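Local coordinates for CdnC (Chryseobacterium gregarium DSM 19109, PDB 7MGV), which probably uses ATP to install omega-ester macrocycles in a ribosomally made multicore precursor peptide, as an ATP-grasp ligase of graspetide biosynthesis, at residues N22-I36 and I43-E57. Numbering follows the deposited sequence.
Sequences NKILIITHTADNFSI and IDKNGCEVIRFNVDE
I24 and I26 each bond through N-H and C=O to the neighbouring strand, at E49, I51 and F53, the staggered ladder of parallel strands; it runs on to V55 N, 2.6 Å from T28 O. The beta-branched isoleucines and V50 suit the extended backbone, while L25 and F53 add bulk on the face covered by helix 110-130. There L25 CD1 lies 3.7 Å from I51 CG2, and I27 runs alongside F53, its CD1 3.7 Å from F53 CD2. On the other face I24 and I43 meet tip to tip, CD1 to CG2 at 3.9 Å, tying helix 35-46 to the sheet. The R52 guanidinium lies against loop 29-33, between T28 OG1 and N33, its exact placement uncertain. The D56 carboxylate can accept twice from T30: OG1, set between its backbone N and carbonyl carbon (chi1 55°), donates to the syn lone pair of OD2 at 2.6 Å, and T30 N hydrogen-bonds OD1 (3.2 Å) from above the carboxylate plane. G47 ends the helix in a Schellman motif at phi 94°, having no CB to press on the preceding carbonyl O. Strand 22-28, helix 35-46 and strand 48-54 form a beta-alpha-beta unit, supplying the first two strands in sequence of the MvdD-type pre-ATP-grasp domain's four-stranded parallel sheet, 48-54 at its edge within this chain and 22-28 beside 91-94.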
# COMPACT_ATOMS: atom_id res chain seq x y z
N ASN A 22 -26.13 7.77 14.55
CA ASN A 22 -24.85 7.17 14.22
C ASN A 22 -24.44 7.55 12.80
O ASN A 22 -25.21 7.38 11.85
CB ASN A 22 -24.92 5.65 14.36
CG ASN A 22 -24.25 5.15 15.62
OD1 ASN A 22 -24.10 5.89 16.59
ND2 ASN A 22 -23.86 3.88 15.62
N LYS A 23 -23.23 8.08 12.66
CA LYS A 23 -22.74 8.59 11.39
C LYS A 23 -21.83 7.56 10.72
O LYS A 23 -20.97 6.96 11.37
CB LYS A 23 -21.98 9.90 11.58
CG LYS A 23 -22.87 11.06 12.01
CD LYS A 23 -22.10 12.36 12.08
CE LYS A 23 -21.16 12.37 13.27
NZ LYS A 23 -20.43 13.66 13.39
N ILE A 24 -22.03 7.37 9.42
CA ILE A 24 -21.29 6.38 8.64
C ILE A 24 -20.66 7.10 7.45
O ILE A 24 -21.37 7.58 6.56
CB ILE A 24 -22.19 5.23 8.16
CG1 ILE A 24 -22.73 4.45 9.36
CG2 ILE A 24 -21.42 4.32 7.21
CD1 ILE A 24 -23.59 3.28 8.98
N LEU A 25 -19.33 7.18 7.44
CA LEU A 25 -18.61 7.80 6.34
C LEU A 25 -18.47 6.81 5.19
O LEU A 25 -18.09 5.65 5.39
CB LEU A 25 -17.23 8.27 6.80
CG LEU A 25 -16.41 9.05 5.77
CD1 LEU A 25 -17.02 10.41 5.51
CD2 LEU A 25 -14.97 9.18 6.23
N ILE A 26 -18.79 7.26 3.98
CA ILE A 26 -18.68 6.45 2.77
C ILE A 26 -17.82 7.20 1.77
O ILE A 26 -18.11 8.35 1.43
CB ILE A 26 -20.06 6.12 2.17
CG1 ILE A 26 -20.87 5.26 3.13
CG2 ILE A 26 -19.89 5.42 0.83
CD1 ILE A 26 -22.18 4.77 2.55
N ILE A 27 -16.76 6.54 1.29
CA ILE A 27 -15.85 7.11 0.30
C ILE A 27 -16.23 6.56 -1.07
O ILE A 27 -16.24 5.34 -1.27
CB ILE A 27 -14.39 6.79 0.64
CG1 ILE A 27 -14.11 7.06 2.12
CG2 ILE A 27 -13.45 7.60 -0.25
CD1 ILE A 27 -14.13 8.53 2.49
N THR A 28 -16.51 7.45 -2.01
CA THR A 28 -16.90 7.07 -3.36
C THR A 28 -16.38 8.14 -4.32
O THR A 28 -15.53 8.95 -3.96
CB THR A 28 -18.42 6.89 -3.47
OG1 THR A 28 -19.08 7.87 -2.66
CG2 THR A 28 -18.85 5.50 -3.03
N HIS A 29 -16.89 8.12 -5.55
CA HIS A 29 -16.67 9.18 -6.52
C HIS A 29 -18.02 9.59 -7.10
O HIS A 29 -19.04 8.94 -6.88
CB HIS A 29 -15.70 8.74 -7.63
CG HIS A 29 -16.17 7.58 -8.43
ND1 HIS A 29 -16.60 7.70 -9.74
CD2 HIS A 29 -16.29 6.26 -8.12
CE1 HIS A 29 -16.96 6.51 -10.19
NE2 HIS A 29 -16.78 5.62 -9.23
N THR A 30 -18.01 10.69 -7.86
CA THR A 30 -19.26 11.27 -8.33
C THR A 30 -20.01 10.36 -9.30
O THR A 30 -21.24 10.34 -9.30
CB THR A 30 -19.00 12.62 -8.99
OG1 THR A 30 -18.04 12.46 -10.04
CG2 THR A 30 -18.48 13.62 -7.97
N ALA A 31 -19.29 9.59 -10.12
CA ALA A 31 -19.97 8.77 -11.11
C ALA A 31 -20.67 7.58 -10.48
O ALA A 31 -21.69 7.11 -11.00
CB ALA A 31 -18.98 8.31 -12.19
N ASP A 32 -20.16 7.07 -9.36
CA ASP A 32 -20.81 5.98 -8.64
C ASP A 32 -21.84 6.59 -7.69
O ASP A 32 -21.50 7.11 -6.63
CB ASP A 32 -19.80 5.13 -7.87
CG ASP A 32 -20.47 4.21 -6.86
OD1 ASP A 32 -21.47 3.54 -7.22
OD2 ASP A 32 -20.00 4.15 -5.70
N ASN A 33 -23.11 6.52 -8.09
CA ASN A 33 -24.22 6.93 -7.25
C ASN A 33 -25.30 5.87 -7.19
O ASN A 33 -26.35 6.10 -6.58
CB ASN A 33 -24.83 8.25 -7.77
CG ASN A 33 -25.51 9.06 -6.68
OD1 ASN A 33 -25.47 10.29 -6.69
ND2 ASN A 33 -26.15 8.38 -5.74
N PHE A 34 -25.08 4.70 -7.79
CA PHE A 34 -26.15 3.75 -8.07
C PHE A 34 -26.12 2.57 -7.11
O PHE A 34 -27.13 2.26 -6.47
CB PHE A 34 -26.07 3.26 -9.52
CG PHE A 34 -25.58 4.31 -10.51
CD1 PHE A 34 -25.92 5.65 -10.38
CD2 PHE A 34 -24.78 3.93 -11.58
CE1 PHE A 34 -25.45 6.59 -11.26
CE2 PHE A 34 -24.33 4.88 -12.49
CZ PHE A 34 -24.67 6.21 -12.33
N SER A 35 -24.97 1.91 -6.99
CA SER A 35 -24.82 0.85 -6.01
C SER A 35 -24.90 1.40 -4.59
O SER A 35 -25.44 0.75 -3.68
CB SER A 35 -23.49 0.12 -6.22
OG SER A 35 -23.10 -0.57 -5.05
N ILE A 36 -24.38 2.61 -4.38
CA ILE A 36 -24.43 3.24 -3.06
C ILE A 36 -25.85 3.67 -2.69
O ILE A 36 -26.13 3.88 -1.51
CB ILE A 36 -23.46 4.43 -3.01
CG1 ILE A 36 -23.23 4.89 -1.56
CG2 ILE A 36 -23.97 5.58 -3.86
CD1 ILE A 36 -22.51 6.21 -1.45
N ILE A 43 -29.32 1.90 5.07
CA ILE A 43 -28.72 2.51 6.25
C ILE A 43 -29.68 3.53 6.86
O ILE A 43 -29.80 3.62 8.09
CB ILE A 43 -27.36 3.16 5.89
CG1 ILE A 43 -26.32 2.08 5.59
CG2 ILE A 43 -26.88 4.04 7.03
CD1 ILE A 43 -25.01 2.64 5.06
N ASP A 44 -30.37 4.30 6.02
CA ASP A 44 -31.37 5.24 6.51
C ASP A 44 -32.46 4.53 7.29
O ASP A 44 -32.85 4.97 8.38
CB ASP A 44 -31.97 6.02 5.34
CG ASP A 44 -31.03 7.08 4.80
OD1 ASP A 44 -29.93 7.24 5.36
OD2 ASP A 44 -31.40 7.75 3.81
N LYS A 45 -32.95 3.41 6.75
CA LYS A 45 -33.94 2.63 7.48
C LYS A 45 -33.34 2.06 8.77
O LYS A 45 -34.00 2.04 9.81
CB LYS A 45 -34.48 1.52 6.57
CG LYS A 45 -35.99 1.24 6.71
CD LYS A 45 -36.36 1.02 8.17
CE LYS A 45 -37.62 0.21 8.38
NZ LYS A 45 -37.94 0.15 9.83
N ASN A 46 -32.08 1.62 8.72
CA ASN A 46 -31.43 1.11 9.93
C ASN A 46 -31.29 2.16 11.02
O ASN A 46 -31.00 1.81 12.16
CB ASN A 46 -30.05 0.54 9.57
CG ASN A 46 -30.13 -0.86 8.99
OD1 ASN A 46 -31.22 -1.37 8.74
ND2 ASN A 46 -28.98 -1.48 8.78
N GLY A 47 -31.51 3.44 10.70
CA GLY A 47 -31.47 4.48 11.70
C GLY A 47 -30.15 5.18 11.85
O GLY A 47 -29.88 5.76 12.91
N CYS A 48 -29.30 5.16 10.82
CA CYS A 48 -28.00 5.80 10.87
C CYS A 48 -27.90 6.86 9.77
O CYS A 48 -28.67 6.85 8.80
CB CYS A 48 -26.86 4.78 10.72
SG CYS A 48 -26.84 3.49 12.00
N GLU A 49 -26.95 7.76 9.95
CA GLU A 49 -26.71 8.84 9.00
C GLU A 49 -25.54 8.49 8.09
O GLU A 49 -24.55 7.90 8.54
CB GLU A 49 -26.42 10.16 9.73
CG GLU A 49 -26.33 11.37 8.81
CD GLU A 49 -25.64 12.55 9.46
OE1 GLU A 49 -25.48 12.55 10.70
OE2 GLU A 49 -25.24 13.48 8.72
N VAL A 50 -25.66 8.84 6.82
CA VAL A 50 -24.63 8.60 5.82
C VAL A 50 -23.96 9.92 5.48
O VAL A 50 -24.64 10.91 5.17
CB VAL A 50 -25.22 7.95 4.55
CG1 VAL A 50 -24.27 8.12 3.37
CG2 VAL A 50 -25.50 6.48 4.80
N ILE A 51 -22.63 9.95 5.54
CA ILE A 51 -21.84 11.09 5.12
C ILE A 51 -21.08 10.68 3.86
O ILE A 51 -20.24 9.77 3.91
CB ILE A 51 -20.88 11.57 6.22
CG1 ILE A 51 -21.66 12.02 7.45
CG2 ILE A 51 -19.99 12.69 5.70
CD1 ILE A 51 -20.78 12.52 8.57
N ARG A 52 -21.38 11.35 2.75
CA ARG A 52 -20.79 11.00 1.46
C ARG A 52 -19.57 11.87 1.21
O ARG A 52 -19.67 13.10 1.13
CB ARG A 52 -21.82 11.18 0.34
CG ARG A 52 -21.43 10.53 -0.98
CD ARG A 52 -22.58 10.57 -1.96
NE ARG A 52 -22.49 9.51 -2.96
CZ ARG A 52 -22.21 9.71 -4.25
NH1 ARG A 52 -22.00 10.95 -4.69
NH2 ARG A 52 -22.15 8.69 -5.09
N PHE A 53 -18.41 11.23 1.08
CA PHE A 53 -17.15 11.91 0.74
C PHE A 53 -16.76 11.44 -0.66
O PHE A 53 -16.16 10.37 -0.82
CB PHE A 53 -16.07 11.60 1.77
CG PHE A 53 -14.82 12.43 1.62
CD1 PHE A 53 -14.75 13.46 0.70
CD2 PHE A 53 -13.71 12.17 2.41
CE1 PHE A 53 -13.60 14.21 0.57
CE2 PHE A 53 -12.56 12.92 2.29
CZ PHE A 53 -12.50 13.94 1.36
N ASN A 54 -17.10 12.23 -1.66
CA ASN A 54 -16.77 11.90 -3.04
C ASN A 54 -15.32 12.29 -3.30
O ASN A 54 -14.94 13.46 -3.17
CB ASN A 54 -17.72 12.59 -4.01
CG ASN A 54 -18.92 11.72 -4.34
OD1 ASN A 54 -19.68 12.02 -5.26
ND2 ASN A 54 -19.09 10.64 -3.60
N VAL A 55 -14.51 11.30 -3.69
CA VAL A 55 -13.06 11.43 -3.60
C VAL A 55 -12.47 12.17 -4.79
O VAL A 55 -11.38 12.75 -4.67
CB VAL A 55 -12.45 10.03 -3.44
CG1 VAL A 55 -12.23 9.35 -4.79
CG2 VAL A 55 -11.18 10.10 -2.63
N ASP A 56 -13.14 12.18 -5.95
CA ASP A 56 -12.64 12.94 -7.09
C ASP A 56 -12.77 14.44 -6.87
O ASP A 56 -12.05 15.21 -7.51
CB ASP A 56 -13.38 12.53 -8.36
CG ASP A 56 -14.88 12.56 -8.20
OD1 ASP A 56 -15.37 12.34 -7.08
OD2 ASP A 56 -15.58 12.81 -9.21
N GLU A 57 -13.66 14.86 -5.98
CA GLU A 57 -13.86 16.28 -5.70
C GLU A 57 -12.89 16.82 -4.65
O GLU A 57 -13.01 17.98 -4.26
CB GLU A 57 -15.30 16.53 -5.24
CG GLU A 57 -16.37 15.89 -6.11
CD GLU A 57 -16.60 16.62 -7.43
OE1 GLU A 57 -17.75 17.06 -7.65
OE2 GLU A 57 -15.66 16.74 -8.24